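Local coordinates for protein ML032222a iGluR (Mnemiopsis leidyi, PDB 4YKI) that binds glycine through the ligand-binding domain of an ionotropic glutamate receptor subunit, probably helping to open an ion channel in the ctenophore, at residues I90-N95 with S100-S105. Sequence-based numbering, arbitrary orientation.
With GLY (glycine), chain E.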
ATOM      1  N   ILE B  90      -0.111  -7.654 -13.473  1.00 10.62           N
ATOM      2  CA  ILE B  90       1.301  -7.323 -13.608  1.00 10.62           C
ATOM      3  C   ILE B  90       1.629  -6.430 -12.414  1.00 10.45           C
ATOM      4  O   ILE B  90       0.751  -6.144 -11.590  1.00 10.77           O
ATOM      5  CB  ILE B  90       1.542  -6.623 -14.988  1.00 11.06           C
ATOM      6  CG1 ILE B  90       3.019  -6.610 -15.432  1.00 11.85           C
ATOM      7  CG2 ILE B  90       0.932  -5.215 -14.982  1.00 10.99           C
ATOM      8  CD1 ILE B  90       3.758  -7.940 -15.327  1.00 12.22           C
ATOM      9  N   ASP B  91       2.883  -6.003 -12.294  1.00 10.58           N
ATOM     10  CA  ASP B  91       3.217  -4.900 -11.390  1.00 10.55           C
ATOM     11  C   ASP B  91       2.742  -3.599 -12.011  1.00 10.35           C
ATOM     12  O   ASP B  91       3.511  -2.874 -12.629  1.00 11.63           O
ATOM     13  CB  ASP B  91       4.713  -4.876 -11.099  1.00 11.38           C
ATOM     14  CG  ASP B  91       5.588  -4.750 -12.344  1.00 11.08           C
ATOM     15  OD1 ASP B  91       5.370  -5.488 -13.336  1.00 12.02           O
ATOM     16  OD2 ASP B  91       6.542  -3.908 -12.292  1.00 11.52           O
ATOM     17  N   LEU B  92       1.459  -3.301 -11.831  1.00 10.73           N
ATOM     18  CA  LEU B  92       0.870  -2.109 -12.443  1.00 10.17           C
ATOM     19  C   LEU B  92       0.924  -0.966 -11.434  1.00 10.35           C
ATOM     20  O   LEU B  92       0.236  -0.985 -10.408  1.00 10.77           O
ATOM     21  CB  LEU B  92      -0.566  -2.318 -12.925  1.00  9.87           C
ATOM     22  CG  LEU B  92      -1.112  -1.201 -13.818  1.00 10.50           C
ATOM     23  CD1 LEU B  92      -0.390  -1.132 -15.165  1.00 11.20           C
ATOM     24  CD2 LEU B  92      -2.593  -1.374 -14.017  1.00 11.47           C
ATOM     25  N   SER B  93       1.723   0.051 -11.736  1.00 10.15           N
ATOM     26  CA  SER B  93       1.905   1.168 -10.813  1.00 10.73           C
ATOM     27  C   SER B  93       0.670   2.042 -10.752  1.00  9.75           C
ATOM     28  O   SER B  93       0.007   2.299 -11.761  1.00 10.45           O
ATOM     29  CB  SER B  93       3.082   2.003 -11.257  1.00 10.52           C
ATOM     30  OG  SER B  93       4.217   1.163 -11.344  1.00 10.70           O
ATOM     31  N   THR B  94       0.378   2.527  -9.548  1.00 10.81           N
ATOM     32  CA  THR B  94      -0.737   3.439  -9.320  1.00 10.80           C
ATOM     33  C   THR B  94      -0.347   4.870  -9.640  1.00 11.23           C
ATOM     34  O   THR B  94       0.629   5.394  -9.077  1.00 12.36           O
ATOM     35  CB  THR B  94      -1.263   3.335  -7.881  1.00 11.87           C
ATOM     36  OG1 THR B  94      -0.198   3.573  -6.952  1.00 12.01           O
ATOM     37  CG2 THR B  94      -1.859   1.964  -7.644  1.00 12.02           C
ATOM     38  N   ASN B  95      -1.092   5.491 -10.564  1.00 11.13           N
ATOM     39  CA  ASN B  95      -0.963   6.926 -10.833  1.00 10.98           C
ATOM     40  C   ASN B  95      -2.312   7.544 -11.153  1.00 11.74           C
ATOM     41  O   ASN B  95      -3.256   6.863 -11.533  1.00 11.19           O
ATOM     42  CB  ASN B  95       0.139   7.270 -11.868  1.00 11.32           C
ATOM     43  CG  ASN B  95      -0.152   6.793 -13.276  1.00 11.16           C
ATOM     44  OD1 ASN B  95      -1.178   7.122 -13.853  1.00 12.46           O
ATOM     45  ND2 ASN B  95       0.812   6.092 -13.869  1.00 11.65           N
ATOM     46  N   SER B 100      -7.911   8.051 -13.594  0.59 12.02           N
ATOM     47  CA  SER B 100      -8.994   8.782 -14.264  0.59 12.53           C
ATOM     48  C   SER B 100      -9.745   7.920 -15.293  0.59 13.38           C
ATOM     49  O   SER B 100     -10.857   8.271 -15.682  0.59 14.15           O
ATOM     50  CB  SER B 100      -8.456  10.063 -14.920  0.59 12.52           C
ATOM     51  OG  SER B 100      -7.786   9.773 -16.129  0.59 12.59           O
ATOM     52  N   ALA B 101      -9.147   6.794 -15.693  1.00 12.30           N
ATOM     53  CA  ALA B 101      -9.684   5.917 -16.733  1.00 12.96           C
ATOM     54  C   ALA B 101     -10.061   4.531 -16.246  1.00 12.10           C
ATOM     55  O   ALA B 101     -10.989   3.941 -16.792  1.00 13.53           O
ATOM     56  CB  ALA B 101      -8.688   5.797 -17.885  1.00 14.09           C
ATOM     57  N   ILE B 102      -9.306   3.993 -15.282  1.00 12.24           N
ATOM     58  CA  ILE B 102      -9.513   2.630 -14.777  1.00 12.19           C
ATOM     59  C   ILE B 102      -9.489   2.633 -13.254  1.00 11.82           C
ATOM     60  O   ILE B 102      -9.149   3.642 -12.637  1.00 12.24           O
ATOM     61  CB  ILE B 102      -8.414   1.642 -15.302  1.00 12.25           C
ATOM     62  CG1 ILE B 102      -7.018   1.962 -14.747  1.00 12.11           C
ATOM     63  CG2 ILE B 102      -8.414   1.615 -16.841  1.00 12.91           C
ATOM     64  CD1 ILE B 102      -6.056   0.760 -14.773  1.00 13.82           C
ATOM     65  N   ASP B 103      -9.851   1.501 -12.666  1.00 12.04           N
ATOM     66  CA  ASP B 103      -9.702   1.275 -11.235  1.00 11.90           C
ATOM     67  C   ASP B 103      -8.475   0.416 -10.975  1.00 11.03           C
ATOM     68  O   ASP B 103      -7.905  -0.213 -11.885  1.00 11.41           O
ATOM     69  CB  ASP B 103     -10.932   0.573 -10.663  1.00 12.98           C
ATOM     70  CG  ASP B 103     -12.131   1.507 -10.474  1.00 15.03           C
ATOM     71  OD1 ASP B 103     -11.996   2.745 -10.575  1.00 15.66           O
ATOM     72  OD2 ASP B 103     -13.211   0.968 -10.182  1.00 16.54           O
ATOM     73  N   TYR B 104      -8.073   0.401  -9.712  1.00 11.70           N
ATOM     74  CA  TYR B 104      -7.041  -0.498  -9.226  1.00 11.62           C
ATOM     75  C   TYR B 104      -7.634  -1.440  -8.191  1.00 12.39           C
ATOM     76  O   TYR B 104      -8.548  -1.073  -7.451  1.00 14.11           O
ATOM     77  CB  TYR B 104      -5.907   0.277  -8.587  1.00 12.13           C
ATOM     78  CG  TYR B 104      -5.046   1.037  -9.550  1.00 11.67           C
ATOM     79  CD1 TYR B 104      -4.013   0.401 -10.224  1.00 11.75           C
ATOM     80  CD2 TYR B 104      -5.238   2.398  -9.776  1.00 12.20           C
ATOM     81  CE1 TYR B 104      -3.191   1.097 -11.076  1.00 11.79           C
ATOM     82  CE2 TYR B 104      -4.412   3.113 -10.619  1.00 12.09           C
ATOM     83  CZ  TYR B 104      -3.404   2.444 -11.283  1.00 11.34           C
ATOM     84  OH  TYR B 104      -2.566   3.173 -12.072  1.00 11.36           O
ATOM     85  N   SER B 105      -7.054  -2.628  -8.107  1.00 11.84           N
ATOM     86  CA  SER B 105      -7.302  -3.537  -7.000  1.00 11.75           C
ATOM     87  C   SER B 105      -6.655  -3.042  -5.715  1.00 11.99           C
ATOM     88  O   SER B 105      -5.855  -2.109  -5.728  1.00 12.92           O
ATOM     89  CB  SER B 105      -6.730  -4.921  -7.312  1.00 12.20           C
ATOM     90  OG  SER B 105      -5.314  -4.928  -7.243  1.00 12.42           O
TER
HETATM   91  N   GLY E 301       5.469  -0.992 -13.588  1.00 13.64           N
HETATM   92  CA  GLY E 301       5.437  -0.132 -14.793  1.00 11.95           C
HETATM   93  C   GLY E 301       4.109   0.548 -15.024  1.00 11.26           C
HETATM   94  O   GLY E 301       4.038   1.370 -15.963  1.00 10.56           O
HETATM   95  OXT GLY E 301       3.133   0.257 -14.298  1.00 11.53           O
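The phenol hydroxyl of Tyr-104 bridges the two peptide groups flanking Thr-94 in the glycine-binding segment 90-95. Its OH donates a weak hydrogen bond to Ser-93 O at 2.7 Å and accepts a hydrogen bond from Asn-95 N at 3.1 Å, with an N-H...O angle of 156°. Thr-94 CG2 lies over the centre of one face of the Tyr-104 ring, 3.6 Å from the centroid and 9° off the normal, a CH-pi contact. OG1 sits between the backbone N and the carbonyl carbon (chi1 56°), which leaves CG2 anti to the carbonyl carbon and over the ring, while OG1 is hydrogen-bonded to Glu-213 N. Leu-92 crosses the tyrosine at about a right angle, its CD2 lying 3.9 Å from CE1, and meets Ile-102 CD1 tip to tip. A phenylalanine in place of Tyr-104 would probably leave Asn-95 N without this acceptor and Ser-93 O without this donor. The same segment holds the ligand in this periplasmic-binding-protein-like domain: Asp-91 O accepts from the glycine amine, and Ser-93 N gives OXT a nearly straight bond of 2.9 Å. Arg-98, which also binds the ligand, bonds to Ser-93 O, and Asn-95 N-caps the short helix 96-99 that links the segments. Strands 91-93 and 103-104 both pair antiparallel with the long strand 202-218, while Ile-102 packs on helix 75-81 and Thr-94 touches Phe-106 of the second subunit.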